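Local coordinates for CigR Protein (Salmonella enterica subsp. enterica serovar Typhimurium, PDB 4EW5) that is of unknown function but is a putative inner membrane protein, of which this chain is the C-terminal domain, at residues Pro70-Val82 against Ala85-Phe99. Numbering follows the deposited sequence.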
ATOM      1  N   PRO A  70      -6.803 -15.632   5.489  1.00 22.97           N
ATOM      2  CA  PRO A  70      -6.852 -16.940   6.076  1.00 23.56           C
ATOM      3  C   PRO A  70      -5.960 -17.870   5.281  1.00 23.19           C
ATOM      4  O   PRO A  70      -6.001 -17.847   4.063  1.00 24.48           O
ATOM      5  CB  PRO A  70      -8.311 -17.313   5.926  1.00 24.71           C
ATOM      6  CG  PRO A  70      -8.999 -15.997   6.134  1.00 26.47           C
ATOM      7  CD  PRO A  70      -8.140 -15.016   5.408  1.00 25.59           C
ATOM      8  N   GLY A  71      -5.150 -18.660   5.968  1.00 22.91           N
ATOM      9  CA  GLY A  71      -4.179 -19.536   5.326  1.00 23.32           C
ATOM     10  C   GLY A  71      -2.850 -18.941   4.982  1.00 22.08           C
ATOM     11  O   GLY A  71      -1.978 -19.613   4.359  1.00 24.23           O
ATOM     12  N   TYR A  72      -2.613 -17.721   5.441  1.00 21.87           N
ATOM     13  CA  TYR A  72      -1.281 -17.025   5.199  1.00 21.46           C
ATOM     14  C   TYR A  72      -0.919 -16.274   6.478  1.00 22.89           C
ATOM     15  O   TYR A  72      -1.826 -15.915   7.257  1.00 21.89           O
ATOM     16  CB  TYR A  72      -1.432 -15.983   4.098  1.00 23.08           C
ATOM     17  CG  TYR A  72      -1.840 -16.556   2.734  1.00 23.70           C
ATOM     18  CD1 TYR A  72      -3.155 -16.920   2.483  1.00 21.66           C
ATOM     19  CD2 TYR A  72      -0.872 -16.833   1.726  1.00 23.85           C
ATOM     20  CE1 TYR A  72      -3.521 -17.574   1.310  1.00 23.58           C
ATOM     21  CE2 TYR A  72      -1.237 -17.422   0.527  1.00 25.37           C
ATOM     22  CZ  TYR A  72      -2.569 -17.791   0.342  1.00 26.81           C
ATOM     23  OH  TYR A  72      -2.940 -18.331  -0.830  1.00 28.31           O
ATOM     24  N   GLU A  73       0.360 -15.955   6.657  1.00 22.14           N
ATOM     25  CA  GLU A  73       0.777 -15.183   7.808  1.00 23.02           C
ATOM     26  C   GLU A  73       1.964 -14.322   7.450  1.00 21.31           C
ATOM     27  O   GLU A  73       2.822 -14.716   6.655  1.00 20.53           O
ATOM     28  CB  GLU A  73       1.139 -16.074   8.945  1.00 24.62           C
ATOM     29  CG  GLU A  73       1.412 -15.414  10.274  1.00 27.16           C
ATOM     30  CD  GLU A  73       0.310 -14.482  10.749  1.00 30.71           C
ATOM     31  OE1 GLU A  73       0.186 -13.411  10.134  1.00 27.11           O
ATOM     32  OE2 GLU A  73      -0.393 -14.799  11.768  1.00 33.21           O
ATOM     33  N   TRP A  74       2.006 -13.147   8.059  1.00 19.14           N
ATOM     34  CA  TRP A  74       3.095 -12.199   7.866  1.00 19.56           C
ATOM     35  C   TRP A  74       4.272 -12.644   8.765  1.00 20.37           C
ATOM     36  O   TRP A  74       4.042 -13.059   9.930  1.00 21.71           O
ATOM     37  CB  TRP A  74       2.644 -10.815   8.268  1.00 20.01           C
ATOM     38  CG  TRP A  74       1.714 -10.191   7.282  1.00 19.94           C
ATOM     39  CD1 TRP A  74       0.340 -10.049   7.367  1.00 19.25           C
ATOM     40  CD2 TRP A  74       2.085  -9.639   5.993  1.00 19.88           C
ATOM     41  NE1 TRP A  74      -0.159  -9.423   6.280  1.00 19.64           N
ATOM     42  CE2 TRP A  74       0.846  -9.128   5.405  1.00 19.51           C
ATOM     43  CE3 TRP A  74       3.288  -9.460   5.315  1.00 19.20           C
ATOM     44  CZ2 TRP A  74       0.824  -8.506   4.191  1.00 17.76           C
ATOM     45  CZ3 TRP A  74       3.234  -8.814   4.103  1.00 19.81           C
ATOM     46  CH2 TRP A  74       2.032  -8.343   3.560  1.00 19.26           C
ATOM     47  N   LYS A  75       5.485 -12.614   8.224  1.00 18.57           N
ATOM     48  CA  LYS A  75       6.686 -13.016   8.940  1.00 20.66           C
ATOM     49  C   LYS A  75       7.792 -11.998   8.742  1.00 19.84           C
ATOM     50  O   LYS A  75       7.813 -11.272   7.720  1.00 20.65           O
ATOM     51  CB  LYS A  75       7.150 -14.378   8.453  1.00 21.11           C
ATOM     52  CG  LYS A  75       6.153 -15.464   8.703  1.00 24.04           C
ATOM     53  CD  LYS A  75       6.236 -15.889  10.180  1.00 27.90           C
ATOM     54  CE  LYS A  75       5.080 -16.752  10.618  1.00 33.81           C
ATOM     55  NZ  LYS A  75       5.046 -16.812  12.083  1.00 33.63           N
ATOM     56  N   ILE A  76       8.750 -11.997   9.667  1.00 19.22           N
ATOM     57  CA  ILE A  76       9.987 -11.262   9.494  1.00 21.83           C
ATOM     58  C   ILE A  76      11.026 -12.256   8.919  1.00 22.91           C
ATOM     59  O   ILE A  76      11.357 -13.263   9.547  1.00 23.30           O
ATOM     60  CB  ILE A  76      10.500 -10.735  10.817  1.00 21.95           C
ATOM     61  CG1 ILE A  76       9.374  -9.937  11.599  1.00 20.89           C
ATOM     62  CG2 ILE A  76      11.744  -9.829  10.633  1.00 21.86           C
ATOM     63  CD1 ILE A  76       9.880  -9.410  12.963  1.00 22.92           C
ATOM     64  N   VAL A  77      11.577 -11.904   7.772  1.00 23.39           N
ATOM     65  CA  VAL A  77      12.564 -12.727   7.045  1.00 23.57           C
ATOM     66  C   VAL A  77      13.729 -11.811   6.753  1.00 23.98           C
ATOM     67  O   VAL A  77      13.569 -10.848   6.014  1.00 25.27           O
ATOM     68  CB  VAL A  77      11.947 -13.249   5.746  1.00 22.52           C
ATOM     69  CG1 VAL A  77      12.977 -14.042   4.936  1.00 26.15           C
ATOM     70  CG2 VAL A  77      10.771 -14.117   6.090  1.00 22.45           C
ATOM     71  N   GLY A  78      14.847 -11.986   7.479  1.00 23.85           N
ATOM     72  CA  GLY A  78      15.972 -11.074   7.368  1.00 25.07           C
ATOM     73  C   GLY A  78      15.463  -9.771   7.951  1.00 26.83           C
ATOM     74  O   GLY A  78      14.928  -9.743   9.096  1.00 27.29           O
ATOM     75  N   ASP A  79      15.607  -8.702   7.192  1.00 27.38           N
ATOM     76  CA  ASP A  79      14.976  -7.403   7.598  1.00 27.04           C
ATOM     77  C   ASP A  79      13.723  -7.027   6.776  1.00 24.86           C
ATOM     78  O   ASP A  79      13.323  -5.861   6.753  1.00 25.57           O
ATOM     79  CB  ASP A  79      15.980  -6.287   7.667  1.00 30.42           C
ATOM     80  CG  ASP A  79      16.626  -5.971   6.328  1.00 32.86           C
ATOM     81  OD1 ASP A  79      16.315  -6.691   5.351  1.00 35.05           O
ATOM     82  OD2 ASP A  79      17.436  -5.027   6.301  1.00 34.13           O
ATOM     83  N   ASN A  80      13.093  -8.026   6.174  1.00 24.48           N
ATOM     84  CA  ASN A  80      11.945  -7.817   5.274  1.00 24.23           C
ATOM     85  C   ASN A  80      10.650  -8.284   5.871  1.00 21.68           C
ATOM     86  O   ASN A  80      10.619  -9.211   6.749  1.00 21.39           O
ATOM     87  CB  ASN A  80      12.207  -8.574   4.009  1.00 25.54           C
ATOM     88  CG  ASN A  80      13.600  -8.243   3.410  1.00 28.33           C
ATOM     89  OD1 ASN A  80      13.948  -7.066   3.201  1.00 29.51           O
ATOM     90  ND2 ASN A  80      14.474  -9.272   3.316  1.00 32.02           N
ATOM     91  N   LEU A  81       9.544  -7.765   5.354  1.00 22.28           N
ATOM     92  CA  LEU A  81       8.247  -8.227   5.827  1.00 20.47           C
ATOM     93  C   LEU A  81       7.674  -9.122   4.718  1.00 21.98           C
ATOM     94  O   LEU A  81       7.539  -8.661   3.566  1.00 24.17           O
ATOM     95  CB  LEU A  81       7.319  -7.028   6.028  1.00 21.48           C
ATOM     96  CG  LEU A  81       5.889  -7.301   6.466  1.00 21.84           C
ATOM     97  CD1 LEU A  81       5.761  -8.172   7.723  1.00 22.73           C
ATOM     98  CD2 LEU A  81       5.108  -5.961   6.587  1.00 22.09           C
ATOM     99  N   VAL A  82       7.268 -10.347   5.038  1.00 19.77           N
ATOM    100  CA  VAL A  82       6.960 -11.347   3.990  1.00 19.26           C
ATOM    101  C   VAL A  82       5.685 -12.083   4.361  1.00 18.99           C
ATOM    102  O   VAL A  82       5.569 -12.583   5.487  1.00 19.54           O
ATOM    103  CB  VAL A  82       8.128 -12.348   3.835  1.00 21.67           C
ATOM    104  CG1 VAL A  82       7.818 -13.288   2.652  1.00 20.95           C
ATOM    105  CG2 VAL A  82       9.472 -11.608   3.660  1.00 21.37           C
ATOM    106  N   ALA A  85       2.364 -18.378   2.714  1.00 22.20           N
ATOM    107  CA  ALA A  85       1.318 -19.381   2.853  1.00 24.66           C
ATOM    108  C   ALA A  85       1.665 -20.386   3.953  1.00 26.88           C
ATOM    109  O   ALA A  85       2.796 -20.921   4.021  1.00 28.23           O
ATOM    110  CB  ALA A  85       1.114 -20.132   1.535  1.00 26.74           C
ATOM    111  N   LEU A  86       0.695 -20.645   4.819  1.00 27.38           N
ATOM    112  CA  LEU A  86       0.898 -21.552   5.895  1.00 28.37           C
ATOM    113  C   LEU A  86       1.120 -22.919   5.298  1.00 29.69           C
ATOM    114  O   LEU A  86       0.571 -23.251   4.271  1.00 30.91           O
ATOM    115  CB  LEU A  86      -0.305 -21.604   6.845  1.00 27.70           C
ATOM    116  CG  LEU A  86      -0.460 -20.340   7.721  1.00 30.18           C
ATOM    117  CD1 LEU A  86      -1.758 -20.542   8.547  1.00 32.62           C
ATOM    118  CD2 LEU A  86       0.712 -20.056   8.647  1.00 33.95           C
ATOM    119  N   SER A  87       1.891 -23.714   5.976  1.00 29.71           N
ATOM    120  CA  SER A  87       2.150 -25.080   5.532  1.00 31.92           C
ATOM    121  C   SER A  87       3.159 -25.126   4.373  1.00 30.74           C
ATOM    122  O   SER A  87       4.220 -25.739   4.548  1.00 33.54           O
ATOM    123  CB  SER A  87       0.895 -25.867   5.174  1.00 32.83           C
ATOM    124  OG  SER A  87       1.238 -27.236   4.855  1.00 32.40           O
ATOM    125  N   THR A  88       2.870 -24.539   3.208  1.00 25.98           N
ATOM    126  CA  THR A  88       3.798 -24.663   2.067  1.00 25.26           C
ATOM    127  C   THR A  88       4.943 -23.671   2.122  1.00 26.00           C
ATOM    128  O   THR A  88       5.973 -23.835   1.419  1.00 26.05           O
ATOM    129  CB  THR A  88       3.063 -24.412   0.761  1.00 24.96           C
ATOM    130  OG1 THR A  88       2.511 -23.087   0.869  1.00 27.63           O
ATOM    131  CG2 THR A  88       1.933 -25.357   0.548  1.00 28.17           C
ATOM    132  N   ALA A  89       4.771 -22.633   2.938  1.00 24.64           N
ATOM    133  CA  ALA A  89       5.831 -21.585   3.121  1.00 24.72           C
ATOM    134  C   ALA A  89       6.066 -20.826   1.793  1.00 22.71           C
ATOM    135  O   ALA A  89       7.013 -20.090   1.681  1.00 24.72           O
ATOM    136  CB  ALA A  89       7.128 -22.185   3.672  1.00 25.11           C
ATOM    137  N   VAL A  90       5.102 -20.892   0.880  1.00 21.55           N
ATOM    138  CA  VAL A  90       5.140 -20.160  -0.410  1.00 22.02           C
ATOM    139  C   VAL A  90       5.066 -18.651  -0.178  1.00 22.39           C
ATOM    140  O   VAL A  90       4.125 -18.153   0.438  1.00 23.34           O
ATOM    141  CB  VAL A  90       4.057 -20.562  -1.404  1.00 21.53           C
ATOM    142  CG1 VAL A  90       4.141 -19.664  -2.647  1.00 21.04           C
ATOM    143  CG2 VAL A  90       4.172 -22.068  -1.820  1.00 23.96           C
ATOM    144  N   VAL A  91       6.073 -17.973  -0.665  1.00 22.03           N
ATOM    145  CA  VAL A  91       6.201 -16.549  -0.523  1.00 23.49           C
ATOM    146  C   VAL A  91       5.146 -15.894  -1.412  1.00 23.12           C
ATOM    147  O   VAL A  91       5.078 -16.132  -2.618  1.00 22.45           O
ATOM    148  CB  VAL A  91       7.612 -16.077  -0.785  1.00 22.15           C
ATOM    149  CG1 VAL A  91       7.671 -14.555  -0.878  1.00 21.96           C
ATOM    150  CG2 VAL A  91       8.575 -16.624   0.288  1.00 24.69           C
ATOM    151  N   THR A  92       4.389 -15.008  -0.797  1.00 20.93           N
ATOM    152  CA  THR A  92       3.204 -14.446  -1.412  1.00 20.71           C
ATOM    153  C   THR A  92       3.269 -12.925  -1.638  1.00 22.36           C
ATOM    154  O   THR A  92       2.667 -12.374  -2.583  1.00 19.98           O
ATOM    155  CB  THR A  92       1.955 -14.871  -0.562  1.00 22.66           C
ATOM    156  OG1 THR A  92       1.944 -16.304  -0.528  1.00 24.24           O
ATOM    157  CG2 THR A  92       0.631 -14.401  -1.159  1.00 24.49           C
ATOM    158  N   ALA A  93       3.978 -12.215  -0.792  1.00 20.24           N
ATOM    159  CA  ALA A  93       4.211 -10.784  -0.955  1.00 21.35           C
ATOM    160  C   ALA A  93       5.414 -10.498  -0.165  1.00 21.92           C
ATOM    161  O   ALA A  93       5.630 -11.174   0.849  1.00 21.97           O
ATOM    162  CB  ALA A  93       3.039  -9.935  -0.430  1.00 18.77           C
ATOM    163  N   ILE A  94       6.216  -9.551  -0.658  1.00 20.73           N
ATOM    164  CA  ILE A  94       7.451  -9.211  -0.069  1.00 21.59           C
ATOM    165  C   ILE A  94       7.483  -7.663  -0.000  1.00 21.99           C
ATOM    166  O   ILE A  94       7.297  -6.974  -0.993  1.00 22.21           O
ATOM    167  CB  ILE A  94       8.658  -9.642  -0.931  1.00 22.92           C
ATOM    168  CG1 ILE A  94       8.654 -11.162  -1.165  1.00 23.70           C
ATOM    169  CG2 ILE A  94       9.998  -9.203  -0.303  1.00 22.25           C
ATOM    170  CD1 ILE A  94       9.527 -11.529  -2.358  1.00 24.07           C
ATOM    171  N   ILE A  95       7.741  -7.133   1.170  1.00 21.22           N
ATOM    172  CA  ILE A  95       8.019  -5.699   1.352  1.00 21.37           C
ATOM    173  C   ILE A  95       9.366  -5.564   1.971  1.00 21.75           C
ATOM    174  O   ILE A  95       9.593  -5.859   3.147  1.00 21.81           O
ATOM    175  CB  ILE A  95       6.935  -5.080   2.254  1.00 23.31           C
ATOM    176  CG1 ILE A  95       5.571  -5.416   1.657  1.00 25.58           C
ATOM    177  CG2 ILE A  95       7.123  -3.586   2.438  1.00 22.42           C
ATOM    178  CD1 ILE A  95       4.416  -5.093   2.578  1.00 26.21           C
ATOM    179  N   ASN A  96      10.333  -5.147   1.181  1.00 24.45           N
ATOM    180  CA  ASN A  96      11.714  -5.126   1.631  1.00 25.66           C
ATOM    181  C   ASN A  96      12.122  -3.962   2.557  1.00 23.27           C
ATOM    182  O   ASN A  96      11.600  -2.857   2.478  1.00 23.38           O
ATOM    183  CB  ASN A  96      12.635  -5.138   0.397  1.00 30.14           C
ATOM    184  CG  ASN A  96      12.630  -6.488  -0.328  1.00 32.40           C
ATOM    185  OD1 ASN A  96      12.487  -6.527  -1.520  1.00 39.30           O
ATOM    186  ND2 ASN A  96      12.752  -7.573   0.403  1.00 31.71           N
ATOM    187  N   GLY A  97      13.004  -4.262   3.483  1.00 23.69           N
ATOM    188  CA  GLY A  97      13.649  -3.294   4.303  1.00 24.23           C
ATOM    189  C   GLY A  97      12.890  -2.725   5.493  1.00 24.89           C
ATOM    190  O   GLY A  97      13.406  -1.815   6.187  1.00 25.83           O
ATOM    191  N   VAL A  98      11.710  -3.296   5.739  1.00 23.49           N
ATOM    192  CA  VAL A  98      10.790  -2.785   6.763  1.00 22.69           C
ATOM    193  C   VAL A  98      11.422  -2.728   8.143  1.00 22.63           C
ATOM    194  O   VAL A  98      11.201  -1.803   8.868  1.00 23.91           O
ATOM    195  CB  VAL A  98       9.517  -3.668   6.750  1.00 20.88           C
ATOM    196  CG1 VAL A  98       8.668  -3.482   8.032  1.00 20.05           C
ATOM    197  CG2 VAL A  98       8.708  -3.308   5.501  1.00 21.28           C
ATOM    198  N   PHE A  99      12.279  -3.701   8.451  1.00 22.99           N
ATOM    199  CA  PHE A  99      12.889  -3.879   9.778  1.00 24.63           C
ATOM    200  C   PHE A  99      14.369  -3.530   9.843  1.00 25.74           C
ATOM    201  O   PHE A  99      15.079  -3.830  10.840  1.00 25.80           O
ATOM    202  CB  PHE A  99      12.672  -5.306  10.268  1.00 24.19           C
ATOM    203  CG  PHE A  99      11.244  -5.716  10.302  1.00 23.57           C
ATOM    204  CD1 PHE A  99      10.385  -5.331  11.360  1.00 24.97           C
ATOM    205  CD2 PHE A  99      10.724  -6.447   9.288  1.00 21.61           C
ATOM    206  CE1 PHE A  99       9.034  -5.718  11.308  1.00 23.47           C
ATOM    207  CE2 PHE A  99       9.425  -6.864   9.258  1.00 21.34           C
ATOM    208  CZ  PHE A  99       8.558  -6.524  10.275  1.00 21.69           C
TER
HETATM  209  O   HOH W   1      -1.680 -22.201   3.796  1.00 41.49           O
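The last three strands of an antiparallel meander meet here: strand 72-77 leads through a type II' beta turn, Val77 to Asn80, into strand 80-85, which pairs in turn with the outermost strand of the chain's sheet, 91-95. Leu81 and Ile95 form a hydrogen-bonded antiparallel pair, Leu81 N to Ile95 O at 2.9 Å and Ile95 N to Leu81 O at 2.8 Å, and their side chains run side by side on one face. On the other face, Val82 CG1 packs against Val91 CG1. A classic beta bulge interrupts the pairing, with Thr92 and Ala93 both opposite Leu83.

Past the strand, the chain folds back over the hairpin. Phe99 N bonds to Asp79 O (2.9 Å); with CG turned anti to the carbonyl carbon (chi1 -56°), the Phe99 ring extends beside Leu81 CB, its edge to Asp79 O and Asn80 O. Ile76 CG1 makes a CH-pi contact over one face, 4.1 Å from the Phe99 ring centroid, while Val98 CG1 covers the middle of the opposite face. Helix 11-26 and Met62 touch Leu81 and Phe99. Residues 81-99, predicted to be a transmembrane helix, are strands and loop in this crystal structure.

At the far end, Leu86 N donates a backbone hydrogen bond to Gly71 O (2.9 Å), which also accepts from a water. Next door Tyr72 and Ala85 form a non-hydrogen-bonded antiparallel pair, and ring atom CE2 of Tyr72 comes within 3.7 Å of Ala85 CB; Thr92 OG1 meets the ring at its edge, and Pro8 of the second subunit packs on both Tyr72 and Thr92.

Two donors grip Asn80 OD1 from different directions: Gly97 N arrives in the carbonyl plane on a lone pair (3.0 Å), whereas Asn96 ND2 sits almost directly above that plane at 3.1 Å, the two amides turned 77° apart.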